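Side-chain contacts in ethylbenzene dehydrogenase alpha-subunit (Aromatoleum aromaticum, PDB 2IVF), which forms the alpha subunit of a molybdenum enzyme of the molybdopterin oxidoreductase family and holds a molybdenum atom, two pterin dinucleotides and an iron-sulfur cluster: residues 606-610 / 611-615; 931-934 / 935-938. All blocks are in the same frame, centred on the assembly; numbering follows the deposited sequence.

Contact 1: residues 606-610 / 611-615; sequences LSQNP and MRRKR. With MD1 (phosphoric acid 4-(2-amino-4-oxo-3,4,5,6,-tetrahydro-pteridin-6-yl)-2-hydroxy-3,4-dimercapto-but-3-en-yl ester guanylate ester), chain N.
Asn-609 and Arg-612 meet over one phosphate oxygen of MD1, on the turn where strand 602-606 gives way to the short helix 610-613. The Asn-609 amide and the Arg-612 guanidinium stand 76° apart, and each sends one N-H to the same atom: Asn-609 ND2 and Arg-612 NH1 both lie 2.9 Å from MD1 O2A. Arg-612 also reaches past the diphosphate, with NH2 2.9 Å from MD1 O11. Its CG sits between the backbone N and the carbonyl carbon (chi1 55°), and further bends at chi2 and chi3 carry the guanidinium to the cofactor.

Arg-613 grips the other phosphate. Its NE is 3.1 Å from MD1 O2B and its NH2 2.9 Å from MD1 O1B, two N-H groups holding two oxygens of one phosphate at the guanidinium edge. The positive charge of Arg-612 and Arg-613 probably offsets the negative charge of the diphosphate. At the start of the helix Asn-609 O accepts from Arg-612 N and, at 3.0 Å, from Arg-613 N.

Away from the cofactor the packing slackens. Lys-614 runs past Pro-610 with CD 4.0 Å from Pro-610 CB, then crosses Gln-608 at about a right angle. There Lys-614 NZ donates to Gln-608 OE1 from above the carbonyl plane, 59° out of it. No solvent side exists; every touching residue is buried.

Several polar ends have their strongest partners outside the segments: Lys-614 NZ is salt-bridged to Asp-220 and Asp-189, Arg-613 NH1 is salt-bridged to Asp-220 and hydrogen-bonded to Ala-190 O, and Asn-609 bonds Ser-642 and Ser-641 through OD1 and Asp-922 through ND2. Gln-608 NE2 bonds Tyr-603. Helix 617-625 lies against Met-611, Pro-610 and Lys-614, strand 602-606 backs Pro-610, and helix 217-221 packs on Arg-613.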
loop_
_atom_site.group_PDB
_atom_site.type_symbol
_atom_site.label_atom_id
_atom_site.label_comp_id
_atom_site.label_asym_id
_atom_site.label_seq_id
_atom_site.Cartn_x
_atom_site.Cartn_y
_atom_site.Cartn_z
ATOM N N LEU A 606 16.755 -0.300 14.867
ATOM C CA LEU A 606 15.692 0.635 15.179
ATOM C C LEU A 606 15.200 1.168 13.844
ATOM O O LEU A 606 16.004 1.711 13.059
ATOM C CB LEU A 606 16.210 1.781 16.033
ATOM C CG LEU A 606 15.232 2.954 16.209
ATOM C CD1 LEU A 606 13.952 2.544 17.000
ATOM C CD2 LEU A 606 16.006 4.108 16.906
ATOM N N SER A 607 13.931 0.938 13.551
ATOM C CA SER A 607 13.338 1.343 12.269
ATOM C C SER A 607 14.238 0.956 11.069
ATOM O O SER A 607 14.439 1.723 10.109
ATOM C CB SER A 607 13.002 2.832 12.273
ATOM O OG SER A 607 12.249 3.149 13.436
ATOM N N GLN A 608 14.715 -0.283 11.120
ATOM C CA GLN A 608 15.587 -0.781 10.096
ATOM C C GLN A 608 15.574 -2.297 10.130
ATOM O O GLN A 608 15.482 -2.903 11.200
ATOM C CB GLN A 608 16.991 -0.248 10.334
ATOM C CG GLN A 608 17.914 -0.396 9.140
ATOM C CD GLN A 608 18.978 -1.481 9.258
ATOM O OE1 GLN A 608 19.378 -2.039 8.218
ATOM N NE2 GLN A 608 19.471 -1.782 10.511
ATOM N N ASN A 609 15.708 -2.905 8.950
ATOM C CA ASN A 609 15.500 -4.351 8.785
ATOM C C ASN A 609 16.491 -4.815 7.721
ATOM O O ASN A 609 16.115 -4.974 6.599
ATOM C CB ASN A 609 14.021 -4.514 8.350
ATOM C CG ASN A 609 13.528 -5.953 8.276
ATOM O OD1 ASN A 609 14.173 -6.890 8.732
ATOM N ND2 ASN A 609 12.359 -6.123 7.706
ATOM N N PRO A 610 17.784 -4.959 8.066
ATOM C CA PRO A 610 18.827 -5.176 7.044
ATOM C C PRO A 610 18.650 -6.437 6.227
ATOM O O PRO A 610 19.080 -6.499 5.076
ATOM C CB PRO A 610 20.141 -5.249 7.855
ATOM C CG PRO A 610 19.760 -5.564 9.248
ATOM C CD PRO A 610 18.355 -4.941 9.424
ATOM N N MET A 611 18.021 -7.465 6.809
ATOM C CA MET A 611 17.852 -8.699 6.075
ATOM C C MET A 611 17.092 -8.519 4.753
ATOM O O MET A 611 17.309 -9.301 3.832
ATOM C CB MET A 611 17.192 -9.762 6.916
ATOM C CG MET A 611 18.054 -10.225 8.063
ATOM S SD MET A 611 19.620 -11.055 7.567
ATOM C CE MET A 611 18.978 -12.496 6.763
ATOM N N ARG A 612 16.191 -7.541 4.648
ATOM C CA ARG A 612 15.636 -7.190 3.306
ATOM C C ARG A 612 16.144 -5.849 2.725
ATOM O O ARG A 612 16.171 -5.652 1.502
ATOM C CB ARG A 612 14.108 -7.192 3.289
ATOM C CG ARG A 612 13.447 -6.322 4.328
ATOM C CD ARG A 612 12.236 -5.663 3.787
ATOM N NE ARG A 612 12.569 -4.745 2.710
ATOM C CZ ARG A 612 12.640 -3.414 2.807
ATOM N NH1 ARG A 612 12.423 -2.781 3.965
ATOM N NH2 ARG A 612 12.962 -2.700 1.735
ATOM N N ARG A 613 16.500 -4.907 3.586
ATOM C CA ARG A 613 16.876 -3.580 3.143
ATOM C C ARG A 613 18.241 -3.577 2.472
ATOM O O ARG A 613 18.376 -3.021 1.371
ATOM C CB ARG A 613 16.921 -2.573 4.285
ATOM C CG ARG A 613 17.272 -1.175 3.770
ATOM C CD ARG A 613 17.914 -0.292 4.790
ATOM N NE ARG A 613 16.905 0.199 5.740
ATOM C CZ ARG A 613 17.121 1.227 6.553
ATOM N NH1 ARG A 613 18.276 1.862 6.524
ATOM N NH2 ARG A 613 16.180 1.639 7.397
ATOM N N LYS A 614 19.248 -4.167 3.102
ATOM C CA LYS A 614 20.563 -4.254 2.455
ATOM C C LYS A 614 20.513 -5.161 1.254
ATOM O O LYS A 614 20.015 -6.287 1.313
ATOM C CB LYS A 614 21.694 -4.730 3.360
ATOM C CG LYS A 614 22.432 -3.622 4.101
ATOM C CD LYS A 614 21.503 -2.803 4.961
ATOM C CE LYS A 614 22.314 -1.960 5.946
ATOM N NZ LYS A 614 21.500 -0.908 6.644
ATOM N N ARG A 615 21.078 -4.662 0.171
ATOM C CA ARG A 615 21.198 -5.447 -1.047
ATOM C C ARG A 615 22.182 -6.551 -0.776
ATOM O O ARG A 615 23.313 -6.292 -0.319
ATOM C CB ARG A 615 21.675 -4.604 -2.236
ATOM C CG ARG A 615 20.580 -3.737 -2.854
ATOM C CD ARG A 615 19.937 -2.769 -1.872
ATOM N NE ARG A 615 19.022 -1.861 -2.568
ATOM C CZ ARG A 615 18.484 -0.803 -1.977
ATOM N NH1 ARG A 615 18.774 -0.555 -0.703
ATOM N NH2 ARG A 615 17.686 0.011 -2.665
HETATM P PB MD1 N . 13.406 -0.388 6.513
HETATM O O3B MD1 N . 11.945 -0.992 6.556
HETATM O O1B MD1 N . 13.343 0.950 7.157
HETATM O O2B MD1 N . 14.449 -1.384 6.844
HETATM O O3A MD1 N . 13.583 -0.137 4.957
HETATM C C10 MD1 N . 13.210 1.101 4.315
HETATM C C11 MD1 N . 13.387 0.813 2.833
HETATM O O11 MD1 N . 12.192 0.034 2.486
HETATM C C12 MD1 N . 13.365 2.095 2.044
HETATM S S12 MD1 N . 12.771 3.555 2.709
HETATM C C13 MD1 N . 13.757 2.128 0.730
HETATM S S13 MD1 N . 13.693 3.537 -0.197
HETATM C C14 MD1 N . 14.295 0.940 0.027
HETATM N N15 MD1 N . 13.604 0.456 -1.120
HETATM C C16 MD1 N . 13.976 -0.711 -1.736
HETATM C C15 MD1 N . 13.330 -1.041 -2.912
HETATM O O14 MD1 N . 12.442 -0.297 -3.408
HETATM N N17 MD1 N . 13.678 -2.245 -3.435
HETATM C C17 MD1 N . 14.670 -3.041 -2.860
HETATM N N16 MD1 N . 14.945 -4.183 -3.473
HETATM N N18 MD1 N . 15.310 -2.663 -1.741
HETATM C C20 MD1 N . 14.978 -1.516 -1.188
HETATM N N8 MD1 N . 15.657 -1.103 -0.087
HETATM C C7 MD1 N . 15.358 0.083 0.669
HETATM P PA MD1 N . 11.288 -2.230 7.348
HETATM O O1A MD1 N . 9.830 -1.910 7.417
HETATM O O2A MD1 N . 11.676 -3.474 6.646
HETATM O "O5'" MD1 N . 11.925 -2.231 8.793
HETATM C "C5'" MD1 N . 11.517 -1.183 9.664
HETATM C "C4'" MD1 N . 11.102 -1.750 10.958
HETATM O "O4'" MD1 N . 10.567 -0.631 11.657
HETATM C "C1'" MD1 N . 9.582 -1.194 12.524
HETATM N N9 MD1 N . 8.612 -0.224 13.050
HETATM C C4 MD1 N . 8.641 0.226 14.296
HETATM N N3 MD1 N . 9.513 -0.052 15.294
HETATM C C2 MD1 N . 9.371 0.527 16.487
HETATM N N2 MD1 N . 10.250 0.267 17.491
HETATM N N1 MD1 N . 8.273 1.339 16.689
HETATM C C6 MD1 N . 7.351 1.661 15.723
HETATM O O6 MD1 N . 6.447 2.454 15.989
HETATM C C5 MD1 N . 7.542 1.087 14.456
HETATM N N7 MD1 N . 6.884 1.120 13.303
HETATM C C8 MD1 N . 7.550 0.330 12.457
HETATM C "C2'" MD1 N . 8.855 -2.224 11.665
HETATM O "O2'" MD1 N . 8.206 -3.267 12.432
HETATM C "C3'" MD1 N . 9.955 -2.740 10.726
HETATM O "O3'" MD1 N . 10.385 -4.082 11.076
#

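Contact 2: residues 931-934 / 935-938; sequences PYDI and LLIG. With MD1 (phosphoric acid 4-(2-amino-4-oxo-3,4,5,6,-tetrahydro-pteridin-6-yl)-2-hydroxy-3,4-dimercapto-but-3-en-yl ester guanylate ester), chain N.
Tyr-932 and Leu-936 pack together on a 3-10 turn, in the long loop between strands 915-917 and 969-975 of a domain whose family is that of the double-psi beta barrels. Leu-936 comes over one face of the phenol ring, a CH-pi contact with CD1 3.9 Å from the Tyr-932 ring centroid and 27° off the normal. Leu-936 CD2 lies 3.6 Å from Tyr-932 CE2.

From this ring the hydroxyl reaches the pterin: MD1 N16 donates to Tyr-932 OH at 2.9 Å in a nearly straight bond. The same amino group makes a second, weak bond to Asp-933 OD2, so one nitrogen is met by two neighbouring side chains of the turn.

Backbone bonds set these groups in place. Leu-936 N donates to Asp-933 O at 3.1 Å, and Leu-935 N to Tyr-932 O, again three residues back. Ser-616 OG bonds Ile-934 O and Ile-937 N, while Ile-845 of strand 843-846 touches both Tyr-932 and Leu-936. Leu-935 has its CG between backbone N and carbonyl carbon (chi1 45°), which sets CG 3.1 Å from Tyr-932 O.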
loop_
_atom_site.group_PDB
_atom_site.type_symbol
_atom_site.label_atom_id
_atom_site.label_comp_id
_atom_site.label_asym_id
_atom_site.label_seq_id
_atom_site.Cartn_x
_atom_site.Cartn_y
_atom_site.Cartn_z
ATOM N N PRO A 931 15.340 -13.514 0.636
ATOM C CA PRO A 931 14.480 -12.634 -0.115
ATOM C C PRO A 931 15.052 -12.368 -1.488
ATOM O O PRO A 931 16.203 -12.657 -1.749
ATOM C CB PRO A 931 14.470 -11.366 0.736
ATOM C CG PRO A 931 15.883 -11.328 1.217
ATOM C CD PRO A 931 16.252 -12.754 1.514
ATOM N N TYR A 932 14.272 -11.788 -2.389
ATOM C CA TYR A 932 14.834 -11.461 -3.690
ATOM C C TYR A 932 16.061 -10.563 -3.546
ATOM O O TYR A 932 17.003 -10.631 -4.348
ATOM C CB TYR A 932 13.778 -10.834 -4.589
ATOM C CG TYR A 932 13.802 -9.368 -4.845
ATOM C CD1 TYR A 932 13.130 -8.454 -3.999
ATOM C CD2 TYR A 932 14.341 -8.894 -6.030
ATOM C CE1 TYR A 932 13.077 -7.092 -4.301
ATOM C CE2 TYR A 932 14.304 -7.540 -6.350
ATOM C CZ TYR A 932 13.675 -6.636 -5.489
ATOM O OH TYR A 932 13.668 -5.318 -5.848
ATOM N N ASP A 933 16.073 -9.771 -2.489
ATOM C CA ASP A 933 17.200 -8.850 -2.233
ATOM C C ASP A 933 18.552 -9.534 -2.097
ATOM O O ASP A 933 19.600 -8.876 -2.286
ATOM C CB ASP A 933 16.903 -7.978 -1.007
ATOM C CG ASP A 933 15.531 -7.423 -1.046
ATOM O OD1 ASP A 933 14.594 -8.185 -0.752
ATOM O OD2 ASP A 933 15.360 -6.227 -1.373
ATOM N N ILE A 934 18.547 -10.831 -1.769
ATOM C CA ILE A 934 19.773 -11.557 -1.566
ATOM C C ILE A 934 20.644 -11.457 -2.815
ATOM O O ILE A 934 21.876 -11.482 -2.715
ATOM C CB ILE A 934 19.535 -13.042 -1.178
ATOM C CG1 ILE A 934 20.799 -13.695 -0.620
ATOM C CG2 ILE A 934 19.069 -13.923 -2.406
ATOM C CD1 ILE A 934 20.527 -15.022 0.014
ATOM N N LEU A 935 20.035 -11.334 -3.984
ATOM C CA LEU A 935 20.826 -11.371 -5.245
ATOM C C LEU A 935 21.131 -9.997 -5.864
ATOM O O LEU A 935 21.634 -9.923 -6.987
ATOM C CB LEU A 935 20.178 -12.313 -6.270
ATOM C CG LEU A 935 18.665 -12.243 -6.474
ATOM C CD1 LEU A 935 18.364 -10.951 -7.208
ATOM C CD2 LEU A 935 18.211 -13.433 -7.233
ATOM N N LEU A 936 20.892 -8.933 -5.095
ATOM C CA LEU A 936 20.836 -7.568 -5.657
ATOM C C LEU A 936 22.123 -6.783 -5.577
ATOM O O LEU A 936 22.276 -5.834 -6.325
ATOM C CB LEU A 936 19.665 -6.778 -5.094
ATOM C CG LEU A 936 18.244 -7.295 -5.417
ATOM C CD1 LEU A 936 17.221 -6.351 -4.720
ATOM C CD2 LEU A 936 17.886 -7.423 -6.973
ATOM N N ILE A 937 23.051 -7.259 -4.742
ATOM C CA ILE A 937 24.469 -6.877 -4.703
ATOM C C ILE A 937 24.750 -5.494 -4.214
ATOM O O ILE A 937 25.615 -5.335 -3.370
ATOM C CB ILE A 937 25.184 -7.070 -6.069
ATOM C CG1 ILE A 937 25.022 -8.506 -6.602
ATOM C CG2 ILE A 937 26.656 -6.696 -5.953
ATOM C CD1 ILE A 937 25.122 -9.512 -5.581
ATOM N N GLY A 938 24.118 -4.500 -4.828
ATOM C CA GLY A 938 24.193 -3.119 -4.394
ATOM C C GLY A 938 25.432 -2.408 -4.878
ATOM O O GLY A 938 26.014 -1.617 -4.149
HETATM P PB MD1 N . 13.406 -0.388 6.513
HETATM O O3B MD1 N . 11.945 -0.992 6.556
HETATM O O1B MD1 N . 13.343 0.950 7.157
HETATM O O2B MD1 N . 14.449 -1.384 6.844
HETATM O O3A MD1 N . 13.583 -0.137 4.957
HETATM C C10 MD1 N . 13.210 1.101 4.315
HETATM C C11 MD1 N . 13.387 0.813 2.833
HETATM O O11 MD1 N . 12.192 0.034 2.486
HETATM C C12 MD1 N . 13.365 2.095 2.044
HETATM S S12 MD1 N . 12.771 3.555 2.709
HETATM C C13 MD1 N . 13.757 2.128 0.730
HETATM S S13 MD1 N . 13.693 3.537 -0.197
HETATM C C14 MD1 N . 14.295 0.940 0.027
HETATM N N15 MD1 N . 13.604 0.456 -1.120
HETATM C C16 MD1 N . 13.976 -0.711 -1.736
HETATM C C15 MD1 N . 13.330 -1.041 -2.912
HETATM O O14 MD1 N . 12.442 -0.297 -3.408
HETATM N N17 MD1 N . 13.678 -2.245 -3.435
HETATM C C17 MD1 N . 14.670 -3.041 -2.860
HETATM N N16 MD1 N . 14.945 -4.183 -3.473
HETATM N N18 MD1 N . 15.310 -2.663 -1.741
HETATM C C20 MD1 N . 14.978 -1.516 -1.188
HETATM N N8 MD1 N . 15.657 -1.103 -0.087
HETATM C C7 MD1 N . 15.358 0.083 0.669
HETATM P PA MD1 N . 11.288 -2.230 7.348
HETATM O O1A MD1 N . 9.830 -1.910 7.417
HETATM O O2A MD1 N . 11.676 -3.474 6.646
HETATM O "O5'" MD1 N . 11.925 -2.231 8.793
HETATM C "C5'" MD1 N . 11.517 -1.183 9.664
HETATM C "C4'" MD1 N . 11.102 -1.750 10.958
HETATM O "O4'" MD1 N . 10.567 -0.631 11.657
HETATM C "C1'" MD1 N . 9.582 -1.194 12.524
HETATM N N9 MD1 N . 8.612 -0.224 13.050
HETATM C C4 MD1 N . 8.641 0.226 14.296
HETATM N N3 MD1 N . 9.513 -0.052 15.294
HETATM C C2 MD1 N . 9.371 0.527 16.487
HETATM N N2 MD1 N . 10.250 0.267 17.491
HETATM N N1 MD1 N . 8.273 1.339 16.689
HETATM C C6 MD1 N . 7.351 1.661 15.723
HETATM O O6 MD1 N . 6.447 2.454 15.989
HETATM C C5 MD1 N . 7.542 1.087 14.456
HETATM N N7 MD1 N . 6.884 1.120 13.303
HETATM C C8 MD1 N . 7.550 0.330 12.457
HETATM C "C2'" MD1 N . 8.855 -2.224 11.665
HETATM O "O2'" MD1 N . 8.206 -3.267 12.432
HETATM C "C3'" MD1 N . 9.955 -2.740 10.726
HETATM O "O3'" MD1 N . 10.385 -4.082 11.076
#

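Overall arrangement
Contacts 1 and 2 come in series along the chain yet serve one cofactor, their centres 12 Å apart. Contact 1 takes the diphosphate of MD1; contact 2 takes the amino end of its pterin. Arg-615, at the end of contact 1, lays a guanidinium face over the pterin, with NH1 3.2 Å from MD1 N8, and is salt-bridged to Asp-966, which Leu-936 also touches. The two stretches pack directly: Arg-615 CB is 3.6 Å from Gly-938 N, and Met-611 O is 3.6 Å from Pro-931 CG. The molybdenum atom lies about 8 Å from the Arg-612 side chain and about 12 Å from that of Asp-933.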